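Local coordinates for protein hydrolase, HAD superfamily, subfamily III A (Legionella pneumophila, PDB 3N1U) that probably hydrolyses 3-deoxy-D-manno-octulosonate 8-phosphate to KDO and inorganic phosphate, a step of lipopolysaccharide biosynthesis, with magnesium as cofactor, at residues V133-S136 and N137-P140. Residues are numbered along the deposited sequence; the frame is centred on the assembly and turned at random.
Sequences VAVS and NAVP
A type I beta turn from Val135 to Ala138 takes the chain off the C-terminal end of strand 131-134, in the parallel sheet of the HAD fold, and leads it towards helix 140-145. Its closing bond runs from Ala138 N to Val135 O, 3.1 Å long and fairly straight at the hydrogen (153°). On the inner side of the bend the methyl groups of Ala134 and Ala138 meet, CB to CB 4.0 Å. Val135 turns CG2 to the amide of Asn137, whose OD1 lies only 3.1 Å from that methyl carbon. With CG set between its own backbone N and carbonyl carbon (chi1 51°), the Asn137 side chain folds back along the turn to make this contact. The same OD1 accepts a hydrogen bond from Gly154 N, while ND2 gives a weak one to Gly28 O, within the DxDx(T/V) motif loop. Val135 also packs on Asp118, a calcium ligand, its side chain about 8 Å from a bound calcium ion, and Asn137 O accepts a hydrogen bond from Gln50 NE2 of a second subunit. The bond from Gly154 N, helped by the weak one to Gly28 O, probably restrains the rotation of the Asn137 amide and links the turn to the loops that carry these two glycines.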
loop_
_atom_site.group_PDB
_atom_site.type_symbol
_atom_site.label_atom_id
_atom_site.label_comp_id
_atom_site.label_asym_id
_atom_site.label_seq_id
_atom_site.Cartn_x
_atom_site.Cartn_y
_atom_site.Cartn_z
ATOM N N VAL A 133 0.949 -24.504 -0.256
ATOM C CA VAL A 133 1.098 -23.306 -1.097
ATOM C C VAL A 133 1.777 -22.143 -0.387
ATOM O O VAL A 133 1.486 -21.853 0.786
ATOM C CB VAL A 133 -0.252 -22.844 -1.712
ATOM C CG1 VAL A 133 -0.054 -21.579 -2.603
ATOM C CG2 VAL A 133 -0.890 -24.033 -2.559
ATOM N N ALA A 134 2.681 -21.490 -1.112
ATOM C CA ALA A 134 3.313 -20.261 -0.614
ATOM C C ALA A 134 2.718 -19.045 -1.311
ATOM O O ALA A 134 2.588 -19.042 -2.518
ATOM C CB ALA A 134 4.838 -20.283 -0.837
ATOM N N VAL A 135 2.325 -18.026 -0.540
ATOM C CA VAL A 135 2.088 -16.673 -1.164
ATOM C C VAL A 135 3.419 -16.160 -1.737
ATOM O O VAL A 135 4.515 -16.589 -1.306
ATOM C CB VAL A 135 1.466 -15.646 -0.167
ATOM C CG1 VAL A 135 0.031 -16.125 0.253
ATOM C CG2 VAL A 135 2.352 -15.405 1.084
ATOM N N SER A 136 3.367 -15.260 -2.732
ATOM C CA SER A 136 4.623 -14.892 -3.398
ATOM C C SER A 136 5.561 -14.135 -2.460
ATOM O O SER A 136 6.742 -14.096 -2.699
ATOM C CB SER A 136 4.382 -14.063 -4.678
ATOM O OG SER A 136 3.909 -12.768 -4.391
ATOM N N ASN A 137 5.024 -13.496 -1.410
ATOM C CA ASN A 137 5.846 -12.700 -0.472
ATOM C C ASN A 137 6.297 -13.572 0.737
ATOM O O ASN A 137 6.743 -13.037 1.776
ATOM C CB ASN A 137 4.993 -11.501 0.073
ATOM C CG ASN A 137 3.660 -11.963 0.609
ATOM O OD1 ASN A 137 2.939 -12.617 -0.084
ATOM N ND2 ASN A 137 3.337 -11.670 1.890
ATOM N N ALA A 138 6.161 -14.892 0.626
ATOM C CA ALA A 138 6.549 -15.775 1.728
ATOM C C ALA A 138 8.041 -15.720 1.979
ATOM O O ALA A 138 8.825 -15.320 1.075
ATOM C CB ALA A 138 6.119 -17.253 1.445
ATOM N N VAL A 139 8.458 -16.157 3.181
ATOM C CA VAL A 139 9.885 -16.164 3.515
ATOM C C VAL A 139 10.594 -17.221 2.651
ATOM O O VAL A 139 9.952 -18.165 2.134
ATOM C CB VAL A 139 10.149 -16.382 5.029
ATOM C CG1 VAL A 139 9.361 -15.263 5.831
ATOM C CG2 VAL A 139 9.789 -17.836 5.469
ATOM N N PRO A 140 11.905 -17.073 2.477
ATOM C CA PRO A 140 12.591 -17.955 1.516
ATOM C C PRO A 140 12.395 -19.498 1.648
ATOM O O PRO A 140 12.179 -20.186 0.620
ATOM C CB PRO A 140 14.066 -17.539 1.674
ATOM C CG PRO A 140 13.955 -16.006 1.961
ATOM C CD PRO A 140 12.784 -15.968 2.955
#